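Local coordinates for D-methionine transport system permease protein metI (Escherichia coli, PDB 3TUI), which forms the membrane-spanning permease part of an ABC importer for D-methionine and probably carries the substrate across the inner membrane, at residues L8-G12 against G171-I175; T20-G24 against L154-V158; V60-R64 against P102-R106; A111-I115 against L138-A142. All blocks are in the same frame, centred on the assembly; numbering follows the deposited sequence.

The four contacts follow the permease from its predicted periplasmic end to its cytoplasmic side. Contacts 1 and 4 lie farthest apart, with centres about 37 Å from each other and on opposite sides of the chain's centre. Contacts 1 and 2 share helix 3-40, and their centres are about 15 Å apart. The centre of contact 2 is about 5 Å from that of the chain. Contact 2 touches contact 3 where Gly24 O meets Ile104 CD1 at 4.1 Å. Contacts 3 and 4 share helix 89-112, and their nearest atoms are about 5 Å apart. Helix 130-163 ties contact 2 to contact 4. Contacts 2, 3 and 4 are nested inside the loop closed by contact 1.

Contact 1: L8-G12 against G171-I175; sequences LLVRG and GLGQI
Gly12 packs against Gly171 and Leu172 in the tight part of this contact. Gly12 CA and Gly171 CA are 3.9 Å apart. Leu172 lays its branch point, CG, on the Gly12 carbonyl carbon. Leu172 CD2 reaches further back and meets Leu9 O at 3.5 Å. Gly12 has no side chain on the face turned to Leu172 and Ile175, which lets the backbones come this near. Gly171 has a positive phi of 74°, a value that favours glycine. The contact joins the start of helix 3-40, predicted to be periplasmic, to the short helix 171-182. The two segments run at 137° to each other, about midway between perpendicular and antiparallel. Thr16, one turn further along helix 3-40, hydrogen-bonds through OG1 to both Gly12 O and Leu172 N, so it holds the two backbones together. Away from the glycines, side chains meet each other. Ile175 has CG1 anti to its carbonyl carbon (chi1 -65°), which sends CD1 toward the 8-12 helix. Ile175 CD1 sits 3.8 Å from Leu9 CD2, where the two side chains cross at about a right angle, and also rests near Leu8 O. Leu9 and Ile175 both also pack on helix 186-211. The looser side belongs to Leu8, which lies on the surface. It slides past Ile175 in the opposite direction, with Leu8 CD2 3.8 Å from Ile175 CG1.

Contact 2: T20-G24 against L154-V158; sequences TFVSG and LITLV
Thr20 meets Leu154, Leu157 and Val158 because its first torsion (chi1 -61°) sets CG2 anti to the backbone N and OG1 beside that N. Thr20 CG2 then lies 3.8 Å from both Leu157 CB and Val158 CG2. This methyl also rests near the Leu154 carbonyl, 4.0 Å from Leu154 CD2. Leu154 has CG anti to its carbonyl carbon (chi1 -76°), which carries its CD2 branch to Phe21. Leu154 CD2 sits over one face of the ring, 3.8 Å from its centroid and 21° off the normal, a CH-pi contact displaced toward the rim at CD1. Leu157 CD1 reaches the next turn of helix 3-40 and packs on Ser23 CB and Gly24 N. Thr20 OG1 hydrogen-bonds to Thr16 O in its own helix and to Ser161 OG in helix 130-163. A valine in place of Thr20 would probably leave Ser161 OG without this mate and loosen the tie between the helices. Both segments lie in parts of their helices predicted to span the membrane, and Val158 also packs on Pro67 of the second subunit. The chemistry implies an apolar crossing of methyls and one aromatic face, with the buried Thr20 hydroxyl satisfied by hydrogen bonds.

Contact 3: V60-R64 against P102-R106; sequences VNIFR and PFIAR
The end of helix 50-64 packs on helix 89-112 at a proline kink, where Val60 and Arg64 meet Pro102. The backbone N atoms of Pro102 and Phe103 make no bond to the preceding turn, so the helix bends here. Pro102 CB rests 3.6 Å from Val60 O and 3.6 Å from Arg64 CB. Pro102 CG lies 4.1 Å from Phe63 CB.

Arg64 has the largest share of the contact. Its CG is anti to the backbone N (chi1 176°), and a bend at chi2 leads the chain across to Phe103. Its NE comes over one face of the Phe103 ring, and NE and NH2 both lie against the CD1-CE1 side of that ring. The guanidinium stands steeply on the face, its plane 76° from the ring plane, so it presents an edge and does not stack flat. An alanine in place of Phe103 would remove the ring and is likely to set the Arg64 guanidinium free to turn.

Arg106 folds back on itself through bends at chi2 and chi3. Arg106 NH2 then lies beside Val60 CG2 and 3.6 Å from Asn61 ND2. The Asn61 amide and this guanidinium are turned 77° apart, and no hydrogen bond joins them. Asn61 also packs on Tyr201 of the second subunit.

Neither segment holds an acidic side chain. Arg64 NH1 and Arg106 NE are 6.5 Å apart, like charges not in contact that would probably repel only weakly. The Phe103 face gives Arg64 an electron-rich surface, though the steep tilt is not a flat stack.

Contact 4: A111-I115 against L138-A142; sequences ALLEI and LLPEA
Leu138 O, met across the contact by Ile115 CD1, accepts two backbone bonds inside its own helix. Ala142 N gives it a bond of 3.3 Å, and Glu141 N adds a weak one. The ethyl arm of Ile115 covers this turn of helix. CG1 is anti to the carbonyl carbon (chi1 -54°) and the arm runs on straight at chi2, which delivers CD1 among Leu138, Glu141 and Ala142. Ile115 CD1 lies 4.1 Å from Leu138 CG, and the Ile115 side chain crosses the base of Glu141 at about a right angle.

A type I turn from Leu112 to Ile115 brings the isoleucine here. It is closed by Ile115 N bonding to Leu112 O at 2.9 Å. At the first position of the turn, Leu112 CD2 packs 3.6 Å from Leu138 CB, with the two side chains nearly perpendicular. Tyr39 of helix 3-40 touches both leucines. Ala111 and Ala142 meet beside them through their CB atoms, 3.9 Å apart.

Glu141 meets Ile115 through CB. Its chain bends at chi2 and leads the carboxylate away. There both oxygens, OE1 and OE2, are hydrogen-bonded by polar side chains of the chain of another protein, probably the ATPase subunit of the transporter.

The segment Leu138-Ala142 includes the Leu-Pro pair that closes the EAA motif of ABC importer permeases. In this family the EAA loop forms the coupling helix that docks on the ATPase, and the contact packs the last part of helix 89-112 and the turn that follows against the close of that motif.

Contact 1: L8-G12 against G171-I175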
loop_
_atom_site.group_PDB
_atom_site.type_symbol
_atom_site.label_atom_id
_atom_site.label_comp_id
_atom_site.label_asym_id
_atom_site.label_seq_id
_atom_site.Cartn_x
_atom_site.Cartn_y
_atom_site.Cartn_z
ATOM N N LEU A 8 -47.637 -26.977 -12.613
ATOM C CA LEU A 8 -47.876 -25.604 -12.153
ATOM C C LEU A 8 -46.602 -24.953 -11.629
ATOM O O LEU A 8 -46.311 -23.778 -11.896
ATOM C CB LEU A 8 -48.969 -25.598 -11.080
ATOM C CG LEU A 8 -49.291 -24.231 -10.455
ATOM C CD1 LEU A 8 -50.424 -23.482 -11.197
ATOM C CD2 LEU A 8 -49.557 -24.332 -8.933
ATOM N N LEU A 9 -45.864 -25.746 -10.864
ATOM C CA LEU A 9 -44.498 -25.445 -10.473
ATOM C C LEU A 9 -43.622 -24.986 -11.634
ATOM O O LEU A 9 -42.892 -23.988 -11.558
ATOM C CB LEU A 9 -43.897 -26.707 -9.860
ATOM C CG LEU A 9 -44.555 -26.963 -8.519
ATOM C CD1 LEU A 9 -44.029 -28.230 -7.884
ATOM C CD2 LEU A 9 -44.300 -25.738 -7.648
ATOM N N VAL A 10 -43.690 -25.761 -12.703
ATOM C CA VAL A 10 -42.924 -25.492 -13.902
ATOM C C VAL A 10 -43.328 -24.170 -14.567
ATOM O O VAL A 10 -42.503 -23.512 -15.195
ATOM C CB VAL A 10 -42.972 -26.705 -14.847
ATOM C CG1 VAL A 10 -42.205 -26.430 -16.130
ATOM C CG2 VAL A 10 -42.356 -27.944 -14.109
ATOM N N ARG A 11 -44.562 -23.729 -14.390
ATOM C CA ARG A 11 -44.821 -22.346 -14.755
ATOM C C ARG A 11 -44.010 -21.427 -13.842
ATOM O O ARG A 11 -43.243 -20.595 -14.323
ATOM C CB ARG A 11 -46.318 -21.995 -14.724
ATOM C CG ARG A 11 -47.034 -22.367 -16.014
ATOM C CD ARG A 11 -46.747 -21.369 -17.146
ATOM N NE ARG A 11 -47.436 -21.758 -18.375
ATOM C CZ ARG A 11 -46.909 -22.540 -19.317
ATOM N NH1 ARG A 11 -45.660 -22.986 -19.199
ATOM N NH2 ARG A 11 -47.619 -22.850 -20.397
ATOM N N GLY A 12 -44.149 -21.607 -12.531
ATOM C CA GLY A 12 -43.518 -20.720 -11.563
ATOM C C GLY A 12 -42.002 -20.628 -11.670
ATOM O O GLY A 12 -41.414 -19.540 -11.682
ATOM N N GLY A 171 -45.469 -16.674 -10.268
ATOM C CA GLY A 171 -44.178 -17.267 -9.970
ATOM C C GLY A 171 -44.180 -18.149 -8.729
ATOM O O GLY A 171 -45.175 -18.286 -8.002
ATOM N N LEU A 172 -43.028 -18.739 -8.479
ATOM C CA LEU A 172 -42.890 -19.708 -7.423
ATOM C C LEU A 172 -43.273 -19.071 -6.087
ATOM O O LEU A 172 -43.528 -19.778 -5.088
ATOM C CB LEU A 172 -41.459 -20.241 -7.401
ATOM C CG LEU A 172 -41.092 -21.144 -8.587
ATOM C CD1 LEU A 172 -39.593 -21.406 -8.638
ATOM C CD2 LEU A 172 -41.896 -22.441 -8.597
ATOM N N GLY A 173 -43.312 -17.736 -6.077
ATOM C CA GLY A 173 -43.620 -16.999 -4.867
ATOM C C GLY A 173 -45.101 -17.085 -4.575
ATOM O O GLY A 173 -45.538 -17.209 -3.424
ATOM N N GLN A 174 -45.883 -17.010 -5.643
ATOM C CA GLN A 174 -47.321 -17.136 -5.537
ATOM C C GLN A 174 -47.597 -18.549 -5.011
ATOM O O GLN A 174 -48.259 -18.732 -3.983
ATOM C CB GLN A 174 -47.976 -16.863 -6.904
ATOM C CG GLN A 174 -49.432 -16.388 -6.833
ATOM C CD GLN A 174 -50.175 -16.460 -8.167
ATOM O OE1 GLN A 174 -49.695 -17.045 -9.144
ATOM N NE2 GLN A 174 -51.345 -15.839 -8.212
ATOM N N ILE A 175 -47.039 -19.542 -5.691
ATOM C CA ILE A 175 -47.240 -20.907 -5.264
ATOM C C ILE A 175 -46.912 -21.185 -3.817
ATOM O O ILE A 175 -47.477 -22.096 -3.220
ATOM C CB ILE A 175 -46.471 -21.893 -6.128
ATOM C CG1 ILE A 175 -47.022 -21.867 -7.553
ATOM C CG2 ILE A 175 -46.553 -23.303 -5.547
ATOM C CD1 ILE A 175 -46.059 -22.481 -8.583
#

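Contact 2: T20-G24 against L154-V158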
loop_
_atom_site.group_PDB
_atom_site.type_symbol
_atom_site.label_atom_id
_atom_site.label_comp_id
_atom_site.label_asym_id
_atom_site.label_seq_id
_atom_site.Cartn_x
_atom_site.Cartn_y
_atom_site.Cartn_z
ATOM N N THR A 20 -37.258 -12.382 -12.607
ATOM C CA THR A 20 -35.943 -12.127 -12.024
ATOM C C THR A 20 -34.971 -11.632 -13.087
ATOM O O THR A 20 -34.412 -10.544 -12.946
ATOM C CB THR A 20 -35.397 -13.399 -11.299
ATOM O OG1 THR A 20 -36.288 -13.768 -10.237
ATOM C CG2 THR A 20 -34.016 -13.162 -10.699
ATOM N N PHE A 21 -34.796 -12.411 -14.159
ATOM C CA PHE A 21 -33.863 -12.046 -15.238
ATOM C C PHE A 21 -34.258 -10.813 -16.037
ATOM O O PHE A 21 -33.416 -9.981 -16.326
ATOM C CB PHE A 21 -33.622 -13.224 -16.167
ATOM C CG PHE A 21 -32.558 -14.142 -15.671
ATOM C CD1 PHE A 21 -31.206 -13.865 -15.923
ATOM C CD2 PHE A 21 -32.883 -15.250 -14.890
ATOM C CE1 PHE A 21 -30.178 -14.708 -15.436
ATOM C CE2 PHE A 21 -31.870 -16.104 -14.404
ATOM C CZ PHE A 21 -30.507 -15.827 -14.685
ATOM N N VAL A 22 -35.531 -10.698 -16.391
ATOM C CA VAL A 22 -36.036 -9.499 -17.057
ATOM C C VAL A 22 -35.908 -8.219 -16.200
ATOM O O VAL A 22 -35.373 -7.206 -16.657
ATOM C CB VAL A 22 -37.509 -9.695 -17.489
ATOM C CG1 VAL A 22 -38.061 -8.432 -18.160
ATOM C CG2 VAL A 22 -37.630 -10.903 -18.405
ATOM N N SER A 23 -36.414 -8.262 -14.970
ATOM C CA SER A 23 -36.242 -7.142 -14.063
ATOM C C SER A 23 -34.776 -6.773 -13.990
ATOM O O SER A 23 -34.424 -5.590 -13.993
ATOM C CB SER A 23 -36.771 -7.450 -12.660
ATOM O OG SER A 23 -38.124 -7.069 -12.493
ATOM N N GLY A 24 -33.915 -7.787 -13.924
ATOM C CA GLY A 24 -32.492 -7.541 -13.795
ATOM C C GLY A 24 -32.039 -6.662 -14.939
ATOM O O GLY A 24 -31.523 -5.557 -14.743
ATOM N N LEU A 154 -29.480 -10.233 -9.467
ATOM C CA LEU A 154 -30.383 -11.326 -9.824
ATOM C C LEU A 154 -30.828 -12.142 -8.617
ATOM O O LEU A 154 -32.026 -12.443 -8.472
ATOM C CB LEU A 154 -29.702 -12.235 -10.833
ATOM C CG LEU A 154 -29.634 -11.697 -12.259
ATOM C CD1 LEU A 154 -28.526 -12.365 -13.000
ATOM C CD2 LEU A 154 -30.976 -11.908 -12.961
ATOM N N ILE A 155 -29.879 -12.504 -7.749
ATOM C CA ILE A 155 -30.281 -13.135 -6.503
ATOM C C ILE A 155 -31.222 -12.219 -5.752
ATOM O O ILE A 155 -32.307 -12.652 -5.362
ATOM C CB ILE A 155 -29.102 -13.568 -5.589
ATOM C CG1 ILE A 155 -28.408 -14.796 -6.191
ATOM C CG2 ILE A 155 -29.627 -13.973 -4.193
ATOM C CD1 ILE A 155 -26.947 -14.991 -5.735
ATOM N N THR A 156 -30.846 -10.960 -5.542
ATOM C CA THR A 156 -31.769 -10.090 -4.822
ATOM C C THR A 156 -33.143 -10.167 -5.511
ATOM O O THR A 156 -34.176 -10.361 -4.840
ATOM C CB THR A 156 -31.281 -8.624 -4.718
ATOM O OG1 THR A 156 -30.295 -8.496 -3.688
ATOM C CG2 THR A 156 -32.432 -7.689 -4.402
ATOM N N LEU A 157 -33.166 -10.037 -6.842
ATOM C CA LEU A 157 -34.457 -10.090 -7.527
ATOM C C LEU A 157 -35.308 -11.349 -7.303
ATOM O O LEU A 157 -36.541 -11.243 -7.323
ATOM C CB LEU A 157 -34.348 -9.790 -9.022
ATOM C CG LEU A 157 -34.253 -8.278 -9.132
ATOM C CD1 LEU A 157 -34.266 -7.895 -10.580
ATOM C CD2 LEU A 157 -35.485 -7.707 -8.463
ATOM N N VAL A 158 -34.690 -12.516 -7.097
ATOM C CA VAL A 158 -35.481 -13.681 -6.706
ATOM C C VAL A 158 -36.328 -13.434 -5.458
ATOM O O VAL A 158 -37.575 -13.535 -5.497
ATOM C CB VAL A 158 -34.629 -14.912 -6.435
ATOM C CG1 VAL A 158 -35.470 -15.959 -5.652
ATOM C CG2 VAL A 158 -34.009 -15.450 -7.723
#

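Contact 3: V60-R64 against P102-R106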
loop_
_atom_site.group_PDB
_atom_site.type_symbol
_atom_site.label_atom_id
_atom_site.label_comp_id
_atom_site.label_asym_id
_atom_site.label_seq_id
_atom_site.Cartn_x
_atom_site.Cartn_y
_atom_site.Cartn_z
ATOM N N VAL A 60 -31.544 8.032 -5.118
ATOM C CA VAL A 60 -31.234 6.607 -5.144
ATOM C C VAL A 60 -31.333 6.072 -3.719
ATOM O O VAL A 60 -31.807 4.960 -3.499
ATOM C CB VAL A 60 -29.832 6.257 -5.777
ATOM C CG1 VAL A 60 -29.762 6.669 -7.237
ATOM C CG2 VAL A 60 -28.704 6.870 -4.992
ATOM N N ASN A 61 -30.900 6.879 -2.757
ATOM C CA ASN A 61 -30.951 6.479 -1.359
ATOM C C ASN A 61 -32.382 6.381 -0.879
ATOM O O ASN A 61 -32.745 5.455 -0.149
ATOM C CB ASN A 61 -30.148 7.447 -0.492
ATOM C CG ASN A 61 -28.659 7.148 -0.511
ATOM O OD1 ASN A 61 -28.241 5.994 -0.395
ATOM N ND2 ASN A 61 -27.850 8.194 -0.653
ATOM N N ILE A 62 -33.191 7.350 -1.298
ATOM C CA ILE A 62 -34.629 7.323 -1.051
ATOM C C ILE A 62 -35.260 6.078 -1.656
ATOM O O ILE A 62 -35.892 5.288 -0.950
ATOM C CB ILE A 62 -35.315 8.589 -1.605
ATOM C CG1 ILE A 62 -35.267 9.712 -0.562
ATOM C CG2 ILE A 62 -36.750 8.292 -2.011
ATOM C CD1 ILE A 62 -35.475 11.104 -1.133
ATOM N N PHE A 63 -35.074 5.898 -2.958
ATOM C CA PHE A 63 -35.634 4.736 -3.624
ATOM C C PHE A 63 -35.159 3.431 -3.005
ATOM O O PHE A 63 -35.942 2.480 -2.859
ATOM C CB PHE A 63 -35.344 4.745 -5.132
ATOM C CG PHE A 63 -36.268 5.641 -5.909
ATOM C CD1 PHE A 63 -37.618 5.310 -6.045
ATOM C CD2 PHE A 63 -35.817 6.841 -6.443
ATOM C CE1 PHE A 63 -38.496 6.140 -6.730
ATOM C CE2 PHE A 63 -36.690 7.677 -7.145
ATOM C CZ PHE A 63 -38.032 7.328 -7.282
ATOM N N ARG A 64 -33.885 3.393 -2.630
ATOM C CA ARG A 64 -33.283 2.177 -2.102
ATOM C C ARG A 64 -33.792 1.909 -0.697
ATOM O O ARG A 64 -33.820 0.764 -0.245
ATOM C CB ARG A 64 -31.764 2.306 -2.091
ATOM C CG ARG A 64 -31.046 1.130 -1.481
ATOM C CD ARG A 64 -29.924 0.637 -2.389
ATOM N NE ARG A 64 -29.535 -0.725 -2.037
ATOM C CZ ARG A 64 -28.483 -1.026 -1.284
ATOM N NH1 ARG A 64 -27.711 -0.056 -0.814
ATOM N NH2 ARG A 64 -28.195 -2.293 -1.006
ATOM N N PRO A 102 -31.755 1.333 -7.862
ATOM C CA PRO A 102 -30.898 1.844 -6.786
ATOM C C PRO A 102 -29.808 0.844 -6.338
ATOM O O PRO A 102 -28.655 1.250 -6.314
ATOM C CB PRO A 102 -31.894 2.123 -5.643
ATOM C CG PRO A 102 -33.184 1.440 -6.047
ATOM C CD PRO A 102 -33.185 1.453 -7.538
ATOM N N PHE A 103 -30.132 -0.420 -6.048
ATOM C CA PHE A 103 -29.080 -1.420 -5.810
ATOM C C PHE A 103 -28.028 -1.370 -6.867
ATOM O O PHE A 103 -26.833 -1.327 -6.569
ATOM C CB PHE A 103 -29.619 -2.851 -5.804
ATOM C CG PHE A 103 -30.505 -3.135 -4.671
ATOM C CD1 PHE A 103 -29.959 -3.497 -3.439
ATOM C CD2 PHE A 103 -31.877 -3.014 -4.801
ATOM C CE1 PHE A 103 -30.767 -3.755 -2.336
ATOM C CE2 PHE A 103 -32.711 -3.265 -3.711
ATOM C CZ PHE A 103 -32.149 -3.639 -2.465
ATOM N N ILE A 104 -28.472 -1.411 -8.114
ATOM C CA ILE A 104 -27.528 -1.566 -9.194
ATOM C C ILE A 104 -26.637 -0.314 -9.306
ATOM O O ILE A 104 -25.401 -0.433 -9.257
ATOM C CB ILE A 104 -28.260 -1.838 -10.501
ATOM C CG1 ILE A 104 -28.825 -3.264 -10.462
ATOM C CG2 ILE A 104 -27.318 -1.605 -11.685
ATOM C CD1 ILE A 104 -29.846 -3.579 -11.522
ATOM N N ALA A 105 -27.233 0.876 -9.410
ATOM C CA ALA A 105 -26.426 2.082 -9.598
ATOM C C ALA A 105 -25.397 2.273 -8.484
ATOM O O ALA A 105 -24.218 2.528 -8.759
ATOM C CB ALA A 105 -27.287 3.312 -9.743
ATOM N N ARG A 106 -25.833 2.156 -7.234
ATOM C CA ARG A 106 -24.890 2.226 -6.134
ATOM C C ARG A 106 -23.738 1.246 -6.300
ATOM O O ARG A 106 -22.573 1.613 -6.091
ATOM C CB ARG A 106 -25.576 1.990 -4.794
ATOM C CG ARG A 106 -24.681 2.330 -3.631
ATOM C CD ARG A 106 -23.941 3.661 -3.865
ATOM N NE ARG A 106 -24.837 4.806 -4.065
ATOM C CZ ARG A 106 -25.099 5.710 -3.125
ATOM N NH1 ARG A 106 -24.530 5.598 -1.935
ATOM N NH2 ARG A 106 -25.917 6.724 -3.373
#

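Contact 4: A111-I115 against L138-A142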
loop_
_atom_site.group_PDB
_atom_site.type_symbol
_atom_site.label_atom_id
_atom_site.label_comp_id
_atom_site.label_asym_id
_atom_site.label_seq_id
_atom_site.Cartn_x
_atom_site.Cartn_y
_atom_site.Cartn_z
ATOM N N ALA A 111 -18.206 -0.177 -7.781
ATOM C CA ALA A 111 -17.282 -0.946 -8.607
ATOM C C ALA A 111 -16.334 -0.003 -9.353
ATOM O O ALA A 111 -15.104 -0.200 -9.329
ATOM C CB ALA A 111 -18.031 -1.874 -9.585
ATOM N N LEU A 112 -16.881 1.029 -10.000
ATOM C CA LEU A 112 -16.005 1.957 -10.680
ATOM C C LEU A 112 -14.964 2.501 -9.688
ATOM O O LEU A 112 -13.790 2.626 -10.048
ATOM C CB LEU A 112 -16.765 3.095 -11.366
ATOM C CG LEU A 112 -17.503 2.698 -12.653
ATOM C CD1 LEU A 112 -18.401 3.835 -13.167
ATOM C CD2 LEU A 112 -16.522 2.256 -13.721
ATOM N N LEU A 113 -15.351 2.777 -8.440
ATOM C CA LEU A 113 -14.415 3.406 -7.482
ATOM C C LEU A 113 -13.176 2.531 -7.124
ATOM O O LEU A 113 -12.191 3.034 -6.547
ATOM C CB LEU A 113 -15.143 3.828 -6.203
ATOM C CG LEU A 113 -16.097 5.031 -6.255
ATOM C CD1 LEU A 113 -16.951 5.007 -5.001
ATOM C CD2 LEU A 113 -15.396 6.351 -6.348
ATOM N N GLU A 114 -13.259 1.231 -7.453
ATOM C CA GLU A 114 -12.160 0.255 -7.350
ATOM C C GLU A 114 -11.032 0.483 -8.337
ATOM O O GLU A 114 -9.931 -0.008 -8.136
ATOM C CB GLU A 114 -12.678 -1.149 -7.612
ATOM C CG GLU A 114 -13.764 -1.652 -6.697
ATOM C CD GLU A 114 -13.224 -2.130 -5.370
ATOM O OE1 GLU A 114 -13.242 -3.367 -5.136
ATOM O OE2 GLU A 114 -12.782 -1.269 -4.570
ATOM N N ILE A 115 -11.340 1.172 -9.434
ATOM C CA ILE A 115 -10.380 1.485 -10.491
ATOM C C ILE A 115 -9.505 2.671 -10.141
ATOM O O ILE A 115 -10.015 3.774 -9.910
ATOM C CB ILE A 115 -11.075 1.810 -11.815
ATOM C CG1 ILE A 115 -12.018 0.681 -12.216
ATOM C CG2 ILE A 115 -10.039 2.056 -12.898
ATOM C CD1 ILE A 115 -12.689 0.921 -13.534
ATOM N N LEU A 138 -13.035 2.408 -18.285
ATOM C CA LEU A 138 -13.670 2.156 -16.982
ATOM C C LEU A 138 -14.493 0.866 -16.858
ATOM O O LEU A 138 -14.261 0.066 -15.939
ATOM C CB LEU A 138 -14.512 3.358 -16.553
ATOM C CG LEU A 138 -13.624 4.250 -15.689
ATOM C CD1 LEU A 138 -12.365 4.564 -16.462
ATOM C CD2 LEU A 138 -14.314 5.526 -15.188
ATOM N N LEU A 139 -15.452 0.660 -17.758
ATOM C CA LEU A 139 -16.306 -0.518 -17.635
ATOM C C LEU A 139 -15.522 -1.822 -17.702
ATOM O O LEU A 139 -15.676 -2.691 -16.830
ATOM C CB LEU A 139 -17.466 -0.517 -18.641
ATOM C CG LEU A 139 -18.553 0.542 -18.433
ATOM C CD1 LEU A 139 -19.488 0.592 -19.643
ATOM C CD2 LEU A 139 -19.320 0.257 -17.150
ATOM N N PRO A 140 -14.675 -1.957 -18.731
ATOM C CA PRO A 140 -13.822 -3.146 -18.864
ATOM C C PRO A 140 -13.091 -3.489 -17.548
ATOM O O PRO A 140 -13.006 -4.661 -17.156
ATOM C CB PRO A 140 -12.828 -2.733 -19.957
ATOM C CG PRO A 140 -13.576 -1.720 -20.763
ATOM C CD PRO A 140 -14.395 -0.952 -19.768
ATOM N N GLU A 141 -12.605 -2.461 -16.858
ATOM C CA GLU A 141 -11.820 -2.643 -15.649
ATOM C C GLU A 141 -12.622 -3.141 -14.441
ATOM O O GLU A 141 -12.074 -3.826 -13.568
ATOM C CB GLU A 141 -11.085 -1.338 -15.308
ATOM C CG GLU A 141 -9.961 -0.974 -16.283
ATOM C CD GLU A 141 -8.922 -2.076 -16.446
ATOM O OE1 GLU A 141 -8.156 -2.343 -15.487
ATOM O OE2 GLU A 141 -8.893 -2.693 -17.530
ATOM N N ALA A 142 -13.899 -2.779 -14.365
ATOM C CA ALA A 142 -14.764 -3.270 -13.280
ATOM C C ALA A 142 -15.592 -4.487 -13.690
ATOM O O ALA A 142 -16.441 -4.939 -12.923
ATOM C CB ALA A 142 -15.683 -2.149 -12.738
#